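Local atomic coordinates of putative branched chain amino acid ABC transporter, periplasmic amino acid-binding protein (Brucella ovis, PDB entry 4XFK), a protein that probably serves as the periplasmic receptor of an ABC import system, binding branched-chain and other small amino acids for uptake. Residues 343-347 with 386-390; 118-123 with 137-141. The protein carries 1 engineered substitution. All coordinates share one frame; numbering follows the deposited sequence.

Contact 1. Residues 343-347 with 386-390; sequences MRSDD and IDPVQ. With NA (sodium ion), chain E.
Arg-344 reaches segment 386-390 with CG trans to its backbone N (chi1 -178°) and a single bend about CG-CD (chi3 63°), which turns the guanidinium so that its NH1 and NH2 end faces the main chain of Asp-387. Both nitrogens settle on one carbonyl oxygen, Asp-387 O, the NH1 bond measuring 2.8 Å and the NH2 bond to the same atom 2.9 Å. The other edge is taken by Asp-347, which is gripped side-on: NE of Arg-344 donates to OD1 of Asp-347 at 2.9 Å and NH2 to OD2, both on the syn side of the carboxylate. Asp-387 O and Asp-347 OD1 lie in the guanidinium plane, whereas Asp-347 OD2 is tilted from it. The flat group is also sandwiched. Val-389 CG2 sits over one face, 3.5 Å from Arg-344 NE, while Ile-386 CD1 covers the opposite face, 3.5 Å from Arg-344 CZ. Four bonds and two methyls together restrain the guanidinium. A water bridges Asp-347 OD2 to Gln-390 N, and the carboxylate of Asp-387 looks beyond the contact to Asn-137. In one of its two conformers, Ser-345 OG coordinates a sodium ion at 2.4 Å, whose other five ligands are waters. The arginine thus ties the loop of the beta hairpin of strands 339-343 and 350-360 to the chain leaving helix 382-385, in a periplasmic binding protein fold.

Contact 2. Residues 118-123 with 137-141; sequences EALELT and NAAIR. Engineered in segment 137-141: Arg-141 (natural residue His). With ACT (acetate ion), chain B.
Glu-118 and Arg-141, the latter an engineered replacement of the natural histidine, meet in a side-on, two-toothed salt bridge. Arg-141 NE donates to Glu-118 OE1 at 2.7 Å, and Arg-141 NH2 to Glu-118 OE2 at the same 2.7 Å, each bond almost straight at 174°. Both oxygens use their syn lone pairs, and the carboxylate and guanidinium planes lie only 9° apart. A bend at chi2 (-71°) folds the arginine back so that this edge faces the glutamate, and NH1 is held by the carbonyl of Ser-265. The main chain of Glu-118 is engaged as well: its O accepts from Ala-138 N at 3.0 Å, in the first turn of helix 138-152, and takes a CA-H...O contact from Asn-137. Alongside, Leu-120 lays CD2 4.0 Å from Ala-139 CB and 4.2 Å from Ala-138 CB. The next shell orders that helix end. Asn-137, whose ND2 goes to Asp-387, is its N-cap, OD1 accepting from Ile-140 N at 3.0 Å. The backbone N of Glu-118 donates to acetate OXT at 2.9 Å; the acetate, probably from the crystallisation liquor, is held also by Tyr-166 and Ser-88. With two straight bonds in a buried setting, the glutamate is probably ionised, its charge balanced by the engineered arginine and perhaps also by the sodium ion about 5 Å from its side chain, and the pair should resist rotation of either group.

The two contacts illustrate how one chemical device, an arginine gripping a carboxylate side-on, is used at different depths. In contact 2 the pair spans the two segments and is buried near the centre of the chain; in contact 1 the carboxylate belongs to the arginine's own segment, the partner across is a carbonyl, and the setting is only partly buried, with waters and a hydrated sodium ion outside. Contact 2 joins the loop between strands 111-114 and 131-133 to the start of helix 138-152. Segment 386-390 carries contact 1 onto it: Asp-387 OD1 meets Asn-137 ND2, and Gln-390 NE2 meets Leu-120 O, each at 2.9 Å and probably hydrogen-bonded.

Contact 1. Residues 343-347 with 386-390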
loop_
_atom_site.group_PDB
_atom_site.type_symbol
_atom_site.label_atom_id
_atom_site.label_comp_id
_atom_site.label_asym_id
_atom_site.label_seq_id
_atom_site.Cartn_x
_atom_site.Cartn_y
_atom_site.Cartn_z
ATOM N N MET A 343 -8.733 11.620 5.996
ATOM C CA MET A 343 -7.498 12.157 5.435
ATOM C C MET A 343 -6.920 13.240 6.329
ATOM O O MET A 343 -7.626 14.179 6.699
ATOM C CB MET A 343 -7.776 12.749 4.048
ATOM C CG MET A 343 -6.545 13.315 3.356
ATOM S SD MET A 343 -5.238 12.099 3.076
ATOM C CE MET A 343 -6.070 10.934 1.993
ATOM N N ARG A 344 -5.640 13.127 6.672
ATOM C CA ARG A 344 -4.989 14.172 7.453
ATOM C C ARG A 344 -4.573 15.314 6.532
ATOM O O ARG A 344 -3.901 15.106 5.523
ATOM C CB ARG A 344 -3.791 13.614 8.200
ATOM C CG ARG A 344 -3.120 14.653 9.072
ATOM C CD ARG A 344 -2.244 13.985 10.115
ATOM N NE ARG A 344 -1.149 13.234 9.497
ATOM C CZ ARG A 344 -0.379 12.374 10.153
ATOM N NH1 ARG A 344 -0.603 12.131 11.438
ATOM N NH2 ARG A 344 0.600 11.742 9.523
ATOM N N SER A 345 -4.968 16.535 6.869
ATOM C CA SER A 345 -4.735 17.649 5.960
ATOM C C SER A 345 -3.279 18.104 5.928
ATOM O O SER A 345 -2.814 18.593 4.902
ATOM C CB SER A 345 -5.639 18.824 6.313
ATOM O OG SER A 345 -5.353 19.284 7.614
ATOM N N ASP A 346 -2.556 17.918 7.033
ATOM C CA ASP A 346 -1.193 18.425 7.136
ATOM C C ASP A 346 -0.281 17.876 6.053
ATOM O O ASP A 346 0.559 18.602 5.508
ATOM C CB ASP A 346 -0.575 18.055 8.484
ATOM C CG ASP A 346 -1.409 18.491 9.659
ATOM O OD1 ASP A 346 -2.587 18.074 9.749
ATOM O OD2 ASP A 346 -0.872 19.241 10.506
ATOM N N ASP A 347 -0.431 16.585 5.768
ATOM C CA ASP A 347 0.527 15.875 4.931
ATOM C C ASP A 347 -0.152 15.017 3.873
ATOM O O ASP A 347 0.513 14.463 3.009
ATOM C CB ASP A 347 1.475 15.021 5.792
ATOM C CG ASP A 347 0.749 14.001 6.672
ATOM O OD1 ASP A 347 -0.498 14.017 6.778
ATOM O OD2 ASP A 347 1.457 13.173 7.289
ATOM N N ILE A 386 -1.868 5.748 12.567
ATOM C CA ILE A 386 -1.244 6.784 11.752
ATOM C C ILE A 386 0.047 7.300 12.396
ATOM O O ILE A 386 0.128 7.453 13.619
ATOM C CB ILE A 386 -2.235 7.939 11.447
ATOM C CG1 ILE A 386 -1.698 8.798 10.298
ATOM C CG2 ILE A 386 -2.557 8.777 12.718
ATOM C CD1 ILE A 386 -2.696 9.804 9.766
ATOM N N ASP A 387 1.069 7.524 11.575
ATOM C CA ASP A 387 2.355 7.996 12.078
ATOM C C ASP A 387 2.282 9.495 12.350
ATOM O O ASP A 387 1.404 10.174 11.826
ATOM C CB ASP A 387 3.489 7.657 11.086
ATOM C CG ASP A 387 3.248 8.204 9.673
ATOM O OD1 ASP A 387 2.131 8.053 9.131
ATOM O OD2 ASP A 387 4.202 8.764 9.090
ATOM N N PRO A 388 3.192 10.016 13.180
ATOM C CA PRO A 388 3.192 11.462 13.421
ATOM C C PRO A 388 3.524 12.207 12.139
ATOM O O PRO A 388 4.184 11.656 11.263
ATOM C CB PRO A 388 4.328 11.650 14.434
ATOM C CG PRO A 388 4.521 10.315 15.055
ATOM C CD PRO A 388 4.187 9.307 14.004
ATOM N N VAL A 389 3.059 13.443 12.018
ATOM C CA VAL A 389 3.430 14.265 10.882
ATOM C C VAL A 389 4.950 14.407 10.891
ATOM O O VAL A 389 5.561 14.724 11.917
ATOM C CB VAL A 389 2.747 15.637 10.943
ATOM C CG1 VAL A 389 3.255 16.534 9.832
ATOM C CG2 VAL A 389 1.241 15.471 10.836
ATOM N N GLN A 390 5.566 14.125 9.755
ATOM C CA GLN A 390 7.018 14.109 9.670
ATOM C C GLN A 390 7.592 15.507 9.804
ATOM O O GLN A 390 7.002 16.477 9.337
ATOM C CB GLN A 390 7.475 13.484 8.358
ATOM C CG GLN A 390 7.153 12.011 8.223
ATOM C CD GLN A 390 7.540 11.484 6.866
ATOM O OE1 GLN A 390 8.715 11.477 6.502
ATOM N NE2 GLN A 390 6.554 11.053 6.099
HETATM NA NA NA E . -6.849 19.277 9.526
HETATM O O HOH W 1 -6.643 16.844 9.261
HETATM O O HOH W 2 -4.705 19.235 10.699
HETATM O O HOH W 3 4.115 13.384 7.395
HETATM O O HOH W 4 3.676 10.594 7.058
HETATM O O HOH W 5 -8.763 19.010 7.825
HETATM O O HOH W 6 -8.388 19.169 11.466
HETATM O O HOH W 7 -6.722 21.760 9.598
#

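Contact 2. Residues 118-123 with 137-141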
loop_
_atom_site.group_PDB
_atom_site.type_symbol
_atom_site.label_atom_id
_atom_site.label_comp_id
_atom_site.label_asym_id
_atom_site.label_seq_id
_atom_site.Cartn_x
_atom_site.Cartn_y
_atom_site.Cartn_z
ATOM N N GLU A 118 4.679 3.374 -0.593
ATOM C CA GLU A 118 4.710 3.479 0.868
ATOM C C GLU A 118 5.956 4.148 1.474
ATOM O O GLU A 118 6.083 4.241 2.698
ATOM C CB GLU A 118 4.420 2.103 1.503
ATOM C CG GLU A 118 3.112 1.497 0.963
ATOM C CD GLU A 118 2.538 0.371 1.803
ATOM O OE1 GLU A 118 2.866 0.260 3.009
ATOM O OE2 GLU A 118 1.734 -0.401 1.238
ATOM N N ALA A 119 6.860 4.639 0.628
ATOM C CA ALA A 119 8.053 5.332 1.131
ATOM C C ALA A 119 7.695 6.607 1.901
ATOM O O ALA A 119 6.780 7.340 1.533
ATOM C CB ALA A 119 8.994 5.653 -0.007
ATOM N N LEU A 120 8.440 6.877 2.965
ATOM C CA LEU A 120 8.140 8.009 3.834
ATOM C C LEU A 120 8.084 9.363 3.131
ATOM O O LEU A 120 7.226 10.182 3.444
ATOM C CB LEU A 120 9.167 8.080 4.967
ATOM C CG LEU A 120 9.122 6.897 5.925
ATOM C CD1 LEU A 120 10.273 6.973 6.906
ATOM C CD2 LEU A 120 7.798 6.859 6.651
ATOM N N GLU A 121 8.996 9.603 2.194
ATOM C CA GLU A 121 9.149 10.930 1.603
ATOM C C GLU A 121 7.878 11.468 0.950
ATOM O O GLU A 121 7.690 12.686 0.862
ATOM C CB GLU A 121 10.299 10.948 0.588
ATOM C CG GLU A 121 10.064 10.083 -0.649
ATOM C CD GLU A 121 11.167 10.220 -1.684
ATOM O OE1 GLU A 121 12.123 10.983 -1.439
ATOM O OE2 GLU A 121 11.071 9.577 -2.755
ATOM N N LEU A 122 7.000 10.574 0.492
ATOM C CA LEU A 122 5.814 11.008 -0.240
ATOM C C LEU A 122 4.866 11.863 0.613
ATOM O O LEU A 122 4.124 12.688 0.082
ATOM C CB LEU A 122 5.116 9.811 -0.889
ATOM C CG LEU A 122 6.052 9.072 -1.856
ATOM C CD1 LEU A 122 5.493 7.724 -2.218
ATOM C CD2 LEU A 122 6.309 9.904 -3.114
ATOM N N THR A 123 4.917 11.693 1.935
ATOM C CA THR A 123 4.175 12.573 2.834
ATOM C C THR A 123 5.130 13.331 3.761
ATOM O O THR A 123 4.705 13.901 4.773
ATOM C CB THR A 123 3.149 11.804 3.683
ATOM O OG1 THR A 123 3.791 10.707 4.344
ATOM C CG2 THR A 123 2.014 11.277 2.811
ATOM N N ASN A 137 2.350 3.595 5.168
ATOM C CA ASN A 137 3.717 3.945 4.818
ATOM C C ASN A 137 4.647 3.111 5.700
ATOM O O ASN A 137 4.172 2.351 6.555
ATOM C CB ASN A 137 3.950 5.457 4.961
ATOM C CG ASN A 137 3.714 5.951 6.369
ATOM O OD1 ASN A 137 4.226 5.377 7.332
ATOM N ND2 ASN A 137 2.920 7.013 6.502
ATOM N N ALA A 138 5.955 3.241 5.508
ATOM C CA ALA A 138 6.896 2.393 6.236
ATOM C C ALA A 138 6.729 2.484 7.748
ATOM O O ALA A 138 6.842 1.481 8.453
ATOM C CB ALA A 138 8.327 2.741 5.850
ATOM N N ALA A 139 6.465 3.687 8.239
ATOM C CA ALA A 139 6.327 3.894 9.678
ATOM C C ALA A 139 5.095 3.185 10.225
ATOM O O ALA A 139 5.157 2.501 11.246
ATOM C CB ALA A 139 6.291 5.386 10.011
ATOM N N ILE A 140 3.972 3.342 9.537
ATOM C CA ILE A 140 2.743 2.695 9.968
ATOM C C ILE A 140 2.885 1.168 9.913
ATOM O O ILE A 140 2.518 0.470 10.864
ATOM C CB ILE A 140 1.545 3.150 9.106
ATOM C CG1 ILE A 140 1.314 4.665 9.260
ATOM C CG2 ILE A 140 0.301 2.344 9.454
ATOM C CD1 ILE A 140 0.293 5.239 8.277
ATOM N N ARG A 141 3.411 0.651 8.800
ATOM C CA ARG A 141 3.585 -0.793 8.649
ATOM C C ARG A 141 4.399 -1.391 9.796
ATOM O O ARG A 141 4.003 -2.389 10.410
ATOM C CB ARG A 141 4.299 -1.132 7.336
ATOM C CG ARG A 141 3.498 -0.911 6.062
ATOM C CD ARG A 141 2.369 -1.899 5.860
ATOM N NE ARG A 141 1.848 -1.747 4.505
ATOM C CZ ARG A 141 0.855 -2.467 3.991
ATOM N NH1 ARG A 141 0.274 -3.420 4.708
ATOM N NH2 ARG A 141 0.439 -2.229 2.755
HETATM C C ACT B . 6.865 0.462 -2.491
HETATM O O ACT B . 7.810 0.650 -3.291
HETATM O OXT ACT B . 6.202 1.473 -2.160
HETATM C CH3 ACT B . 6.553 -0.906 -1.971
#